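Local coordinates for uncharacterized protein (Methylibium petroleiphilum, PDB 3PL0) that probably acts as a 2-oxoglutarate/iron-type dioxygenase, built on a cupin (double-stranded beta-helix) fold, at residues Cys25-Pro29 with Ala30-Thr34; Gly37-Leu40 with Asp41-Asp44; Ser121-Leu124 with Val125-Glu129; Asp168-Asp171 with Phe172-Val175. One frame throughout, in Å; residues are numbered along the deposited sequence. Where two conformers were deposited one is given.

Interaction 1 of 4, residues Cys25-Pro29 with Ala30-Thr34; sequences CVLTP and AALET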
# COMPACT_ATOMS: atom_id res chain seq x y z
N CYS A 25 0.77 6.53 -10.72
CA CYS A 25 2.13 6.68 -11.18
C CYS A 25 3.05 5.86 -10.28
O CYS A 25 2.68 5.52 -9.15
CB CYS A 25 2.55 8.14 -11.19
SG CYS A 25 2.70 8.87 -9.56
N VAL A 26 4.24 5.58 -10.80
CA VAL A 26 5.25 4.87 -10.05
C VAL A 26 6.38 5.83 -9.70
O VAL A 26 6.89 6.50 -10.59
CB VAL A 26 5.79 3.73 -10.92
CG1 VAL A 26 6.97 2.97 -10.19
CG2 VAL A 26 4.63 2.78 -11.30
N LEU A 27 6.79 5.87 -8.43
CA LEU A 27 7.99 6.60 -8.01
C LEU A 27 9.12 5.58 -7.83
O LEU A 27 8.99 4.62 -7.05
CB LEU A 27 7.76 7.32 -6.67
CG LEU A 27 6.55 8.25 -6.58
CD1 LEU A 27 6.52 8.83 -5.19
CD2 LEU A 27 6.64 9.40 -7.64
N THR A 28 10.23 5.80 -8.52
CA THR A 28 11.44 5.02 -8.28
C THR A 28 11.91 5.34 -6.86
O THR A 28 11.54 6.40 -6.30
CB THR A 28 12.56 5.37 -9.29
OG1 THR A 28 12.96 6.75 -9.12
CG2 THR A 28 12.10 5.16 -10.75
N PRO A 29 12.75 4.47 -6.27
CA PRO A 29 13.34 4.80 -4.97
C PRO A 29 14.03 6.16 -4.94
O PRO A 29 13.95 6.87 -3.95
CB PRO A 29 14.32 3.66 -4.73
CG PRO A 29 13.82 2.52 -5.60
CD PRO A 29 13.27 3.20 -6.80
N ALA A 30 14.69 6.56 -6.03
CA ALA A 30 15.28 7.88 -6.06
C ALA A 30 14.20 8.99 -6.01
O ALA A 30 14.36 10.00 -5.30
CB ALA A 30 16.24 8.04 -7.30
N ALA A 31 13.09 8.82 -6.74
CA ALA A 31 12.00 9.79 -6.71
C ALA A 31 11.40 9.90 -5.30
O ALA A 31 11.08 11.01 -4.87
CB ALA A 31 10.92 9.46 -7.76
N LEU A 32 11.30 8.79 -4.58
CA LEU A 32 10.84 8.79 -3.19
C LEU A 32 11.76 9.55 -2.26
O LEU A 32 11.30 10.37 -1.43
CB LEU A 32 10.66 7.35 -2.66
CG LEU A 32 9.90 7.29 -1.32
CD1 LEU A 32 8.44 7.74 -1.43
CD2 LEU A 32 9.95 5.92 -0.69
N GLU A 33 13.05 9.32 -2.41
CA GLU A 33 14.05 10.12 -1.69
C GLU A 33 13.90 11.62 -1.91
O GLU A 33 13.92 12.41 -0.99
CB GLU A 33 15.46 9.80 -2.18
CG GLU A 33 16.09 8.67 -1.57
CD GLU A 33 17.59 8.69 -1.86
OE1 GLU A 33 17.96 8.89 -3.04
OE2 GLU A 33 18.37 8.52 -0.92
N THR A 34 13.79 12.00 -3.17
CA THR A 34 13.60 13.39 -3.53
C THR A 34 12.28 13.93 -2.98
O THR A 34 12.27 15.00 -2.40
CB THR A 34 13.71 13.60 -5.06
OG1 THR A 34 15.00 13.15 -5.48
CG2 THR A 34 13.56 15.06 -5.43
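Thr28 OG1 accepts a hydrogen bond from Ala31 N at 3.2 Å, with an N-H...O angle of 160°. The first torsion (chi1 63°) tucks the hydroxyl back over the main chain, toward Ala31 N in the first turn of helix 29-36. A valine here would probably leave Ala31 N without its side-chain acceptor and weaken the hold on that turn. The backbone carries on from the cap: Leu32 N meets Thr28 O at 3.0 Å, and Glu33 N meets Pro29 O at 3.0 Å. Pro29, in the first position of the helix, has no N-H to offer, and none is needed there. On the inner side, Leu27 CB lies 4.0 Å from Ala31 CB, while Leu27 CD1 comes within 4.4 Å of Leu32 CD1. Farther out, Leu27 is held by backbone bonds to Val209, and Leu32 packs on Val209. A threonine N-cap combined with leucines just before it and four residues into the helix is a helix N-terminus closed by a hydrophobic staple, here where strand 24-27 turns into helix 29-36.

Interaction 2 of 4, residues Gly37-Leu40 with Asp41-Asp44; sequences GMPL and DAFD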
# COMPACT_ATOMS: atom_id res chain seq x y z
N GLY A 37 12.50 14.00 0.99
CA GLY A 37 13.71 14.54 1.60
C GLY A 37 14.47 13.65 2.58
O GLY A 37 15.23 14.16 3.38
N MSE A 38 14.27 12.35 2.48
CA MSE A 38 14.87 11.34 3.36
C MSE A 38 15.67 10.42 2.47
O MSE A 38 15.16 9.97 1.45
CB MSE A 38 13.81 10.43 3.95
CG MSE A 38 13.09 10.87 5.13
SE MSE A 38 14.19 10.75 6.69
CE MSE A 38 14.27 12.68 6.75
N PRO A 39 16.90 10.10 2.87
CA PRO A 39 17.71 9.17 2.10
C PRO A 39 17.27 7.71 2.29
O PRO A 39 16.68 7.35 3.32
CB PRO A 39 19.12 9.42 2.63
CG PRO A 39 18.91 9.85 4.03
CD PRO A 39 17.65 10.70 3.98
N LEU A 40 17.54 6.88 1.30
CA LEU A 40 17.10 5.50 1.37
C LEU A 40 17.59 4.79 2.64
O LEU A 40 16.89 3.90 3.13
CB LEU A 40 17.56 4.72 0.15
CG LEU A 40 16.82 5.07 -1.16
CD1 LEU A 40 17.42 4.28 -2.31
CD2 LEU A 40 15.30 4.82 -1.05
N ASP A 41 18.76 5.15 3.19
CA ASP A 41 19.24 4.48 4.41
C ASP A 41 18.25 4.66 5.56
O ASP A 41 18.08 3.76 6.39
CB ASP A 41 20.63 4.98 4.83
CG ASP A 41 21.74 4.50 3.88
OD1 ASP A 41 21.46 3.70 2.96
OD2 ASP A 41 22.90 4.93 4.05
N ALA A 42 17.61 5.85 5.63
CA ALA A 42 16.63 6.11 6.69
C ALA A 42 15.38 5.26 6.48
O ALA A 42 14.77 4.86 7.43
CB ALA A 42 16.25 7.60 6.80
N PHE A 43 14.98 5.01 5.24
CA PHE A 43 13.86 4.10 4.97
C PHE A 43 14.23 2.65 5.35
O PHE A 43 13.39 1.92 5.86
CB PHE A 43 13.40 4.18 3.50
CG PHE A 43 12.64 5.40 3.22
CD1 PHE A 43 11.31 5.52 3.64
CD2 PHE A 43 13.24 6.47 2.59
CE1 PHE A 43 10.62 6.68 3.43
CE2 PHE A 43 12.53 7.64 2.35
CZ PHE A 43 11.24 7.75 2.77
N ASP A 44 15.49 2.29 5.14
CA ASP A 44 15.93 0.93 5.47
C ASP A 44 15.76 0.56 6.95
O ASP A 44 15.63 -0.61 7.27
CB ASP A 44 17.36 0.66 5.01
CG ASP A 44 17.46 0.46 3.48
OD1 ASP A 44 16.44 0.17 2.81
OD2 ASP A 44 18.56 0.65 2.95
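The Phe43 ring packs over the N-terminal turn of helix 40-44, whose N-cap is Pro39, with Leu40 CA at the ring edge, near its plane, and Met38 CB and Pro39 O approaching obliquely. Its closest carbon is CE2, 3.5 Å from Met38 CB; Pro39 O stands 3.6 Å from CD2. Beyond these two segments the ring meets Trp207, the two rings inclined by about 45°, and touches Leu32, Ser119 and Leu123, so it joins the short helix to its neighbours. An alanine in place of Phe43 would probably open a gap between Met38 CB and those partners and leave the Trp207 ring without its mate. Pro39 O receives Ala42 N at 2.9 Å from above the carbonyl plane, and Phe43 N only weakly; Asp44 N reaches Leu40 O at 2.9 Å. Asp44 OD1 is taken by Trp207 NE1. Met38, modelled as selenomethionine, bends at chi2 (-75°) and again at chi3, which carries its chain from the ring to the neighbouring methyl: SE rests 3.8 Å from Ala42 CB. Met38 O is buried without a polar partner, 3.6 Å from Phe43 CE2.

Interaction 3 of 4, residues Ser121-Leu124 with Val125-Glu129; sequences SALL and VALGE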
# COMPACT_ATOMS: atom_id res chain seq x y z
N SER A 121 7.32 9.13 9.36
CA SER A 121 6.60 10.41 9.19
C SER A 121 6.87 11.08 7.84
O SER A 121 5.93 11.57 7.22
CB SER A 121 6.91 11.38 10.32
OG SER A 121 6.32 10.92 11.53
N ALA A 122 8.11 11.08 7.37
CA ALA A 122 8.47 11.70 6.11
C ALA A 122 7.65 11.07 4.96
O ALA A 122 7.09 11.78 4.12
CB ALA A 122 9.99 11.56 5.83
N LEU A 123 7.53 9.75 5.01
CA LEU A 123 6.76 8.98 4.04
C LEU A 123 5.28 9.37 4.09
O LEU A 123 4.75 9.84 3.10
CB LEU A 123 6.89 7.49 4.31
CG LEU A 123 6.20 6.55 3.28
CD1 LEU A 123 6.78 6.78 1.81
CD2 LEU A 123 6.31 5.12 3.71
N LEU A 124 4.61 9.17 5.22
CA LEU A 124 3.18 9.44 5.27
C LEU A 124 2.83 10.89 4.95
O LEU A 124 1.82 11.15 4.31
CB LEU A 124 2.55 9.03 6.59
CG LEU A 124 2.21 7.56 6.76
CD1 LEU A 124 3.46 6.61 6.58
CD2 LEU A 124 1.52 7.37 8.16
N VAL A 125 3.63 11.83 5.42
CA VAL A 125 3.35 13.24 5.24
C VAL A 125 3.50 13.66 3.77
O VAL A 125 2.61 14.34 3.23
CB VAL A 125 4.23 14.12 6.16
CG1 VAL A 125 4.22 15.63 5.75
CG2 VAL A 125 3.76 13.97 7.62
N ALA A 126 4.60 13.28 3.15
CA ALA A 126 4.92 13.71 1.77
C ALA A 126 3.85 13.21 0.82
O ALA A 126 3.41 13.95 -0.08
CB ALA A 126 6.32 13.20 1.33
N LEU A 127 3.43 11.97 1.03
CA LEU A 127 2.40 11.37 0.19
C LEU A 127 1.03 12.05 0.41
O LEU A 127 0.28 12.29 -0.53
CB LEU A 127 2.29 9.86 0.41
CG LEU A 127 3.52 9.01 0.02
CD1 LEU A 127 3.27 7.62 0.54
CD2 LEU A 127 3.72 9.04 -1.51
N GLY A 128 0.72 12.37 1.66
CA GLY A 128 -0.50 13.15 1.96
C GLY A 128 -0.52 14.52 1.31
O GLY A 128 -1.57 14.97 0.82
N GLU A 129 0.63 15.20 1.33
CA GLU A 129 0.76 16.53 0.75
C GLU A 129 0.58 16.46 -0.76
O GLU A 129 -0.10 17.28 -1.36
CB GLU A 129 2.13 17.14 1.09
CG GLU A 129 2.19 17.76 2.48
CD GLU A 129 3.62 18.04 2.96
OE1 GLU A 129 4.58 17.61 2.27
OE2 GLU A 129 3.82 18.69 4.02
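Leu123 and Leu127 sit one turn apart on helix 118-134, the long helix of this dioxygenase-family chain, and present neighbouring side chains to the beta sheet. The two chains run side by side in the same direction and meet branch to branch, Leu123 CD1 lying 3.8 Å from Leu127 CD1. Their first torsions differ: Leu123 has CG anti to the backbone N (chi1 -175°), whereas Leu127 has CG anti to the carbonyl carbon, which brings its CG to 3.4 Å from Leu123 O. Both leucines pack on Leu243 of strand 237-246; Leu123 also meets Leu32, and Leu127 meets Leu35, both on helix 29-36, so the pair is packed between that helix and strand 237-246. Four successive i to i+4 backbone bonds, 2.9 to 3.3 Å long, hold the turn: Val125 N to Ser121 O, Ala126 N to Ala122 O, Leu127 N to Leu123 O and Gly128 N to Leu124 O. Leu124 O has a second donor in the Tyr245 hydroxyl, and Val125 O takes an N-H of Gln75, so side chains of the sheet reach the helix backbone directly. On another flank, Ser121, Leu124 and Val125 touch Leu82 of strand 80-84. Val125 lies close over the preceding turn, with CG2 3.3 Å from Ser121 O.

Interaction 4 of 4, residues Asp168-Asp171 with Phe172-Val175; sequences DGVD and FVAV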
# COMPACT_ATOMS: atom_id res chain seq x y z
N ASP A 168 -9.89 0.21 -3.06
CA ASP A 168 -9.77 0.07 -1.63
C ASP A 168 -10.85 0.86 -0.84
O ASP A 168 -10.91 0.80 0.37
CB ASP A 168 -8.38 0.48 -1.20
CG ASP A 168 -7.31 -0.43 -1.77
OD1 ASP A 168 -7.04 -0.39 -3.00
OD2 ASP A 168 -6.71 -1.15 -0.97
N GLY A 169 -11.68 1.62 -1.55
CA GLY A 169 -12.77 2.35 -0.93
C GLY A 169 -12.36 3.63 -0.25
O GLY A 169 -13.06 4.08 0.66
N VAL A 170 -11.24 4.21 -0.71
CA VAL A 170 -10.66 5.39 -0.10
C VAL A 170 -10.48 6.44 -1.19
O VAL A 170 -10.98 6.28 -2.29
CB VAL A 170 -9.31 5.03 0.60
CG1 VAL A 170 -9.54 4.03 1.77
CG2 VAL A 170 -8.28 4.43 -0.40
N ASP A 171 -9.71 7.48 -0.94
CA ASP A 171 -9.40 8.46 -1.97
C ASP A 171 -8.12 8.12 -2.76
O ASP A 171 -8.12 8.14 -3.99
CB ASP A 171 -9.25 9.84 -1.37
CG ASP A 171 -10.61 10.46 -1.05
OD1 ASP A 171 -11.16 11.13 -1.96
OD2 ASP A 171 -11.13 10.20 0.05
N PHE A 172 -7.04 7.86 -2.04
CA PHE A 172 -5.72 7.53 -2.63
C PHE A 172 -5.06 6.40 -1.88
O PHE A 172 -5.29 6.23 -0.66
CB PHE A 172 -4.79 8.74 -2.64
CG PHE A 172 -5.30 9.88 -3.45
CD1 PHE A 172 -5.10 9.91 -4.80
CD2 PHE A 172 -6.03 10.90 -2.85
CE1 PHE A 172 -5.59 10.95 -5.56
CE2 PHE A 172 -6.53 11.93 -3.59
CZ PHE A 172 -6.32 11.96 -4.94
N VAL A 173 -4.31 5.59 -2.64
CA VAL A 173 -3.52 4.51 -2.09
C VAL A 173 -2.07 4.60 -2.54
O VAL A 173 -1.77 5.00 -3.70
CB VAL A 173 -4.11 3.16 -2.47
CG1 VAL A 173 -3.23 2.04 -1.89
CG2 VAL A 173 -5.57 3.05 -1.95
N ALA A 174 -1.16 4.28 -1.61
CA ALA A 174 0.24 4.06 -1.96
C ALA A 174 0.58 2.65 -1.60
O ALA A 174 0.40 2.23 -0.46
CB ALA A 174 1.18 4.99 -1.22
N VAL A 175 1.08 1.90 -2.58
CA VAL A 175 1.68 0.59 -2.34
C VAL A 175 3.20 0.73 -2.40
O VAL A 175 3.77 1.02 -3.47
CB VAL A 175 1.24 -0.43 -3.38
CG1 VAL A 175 1.89 -1.82 -3.07
CG2 VAL A 175 -0.30 -0.54 -3.43
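Val170 and Val173 face each other across the turn that opens strand 172-181, a strand of the double-stranded beta-helix. The backbone motif is a classic beta bulge: Asp171 and Phe172 both stand opposite Tyr245 of strand 237-246, and each is joined to it by backbone bonds. Among the apolar contacts, Val170 CG2 and Val173 CG2 come to 3.4 Å, a close approach for two methyls, and the two side chains lie nearly perpendicular. With Val170 CG1 anti to the carbonyl carbon (chi1 -63°), CG2 is left on the side facing Val173; it also lies 3.5 Å from Phe172 O. The same Val173 methyl takes the aliphatic part of Asp168, CB at 3.9 Å. As for aromatic contacts, the Phe172 ring has Asp171 O over one face, 3.4 Å from CG, and stacks with Phe131. The carboxylates of both aspartates find polar partners outside the turn. Asp171 OD2 accepts from Ser247 N, and its OD1 forms a long, weak ion pair with Arg135. Asp168 OD1 bonds to His219 NE2. Asp168 and His219 fit the aspartate and distal histidine of the HxD...H iron-binding motif of 2OG-Fe dioxygenases, so they probably belong to the metal site; Val173 packs against Asp168. That carboxylate oxygen itself, Asp168 OD1, also lies 3.9 Å from Val173 CG2.

From the N terminus, the contacts come in series, and none nests in or crosses another; each joins residues adjacent along the chain. Interaction 1 closes the turn from strand 24-27 into helix 29-36, and interaction 2 the next turn, into helix 40-44; they join where Glu33 OE2 probably bonds to Leu40 N. Interaction 3 then lies on helix 118-134, which packs against both, Met38 on Ala122 being a further pair. Interaction 4 starts strand 172-181 and reaches the same helix through Leu127 and Ala174. Interactions 1 and 4 do not touch, their nearest atoms about 7 Å apart, yet both reach the same large antiparallel sheet.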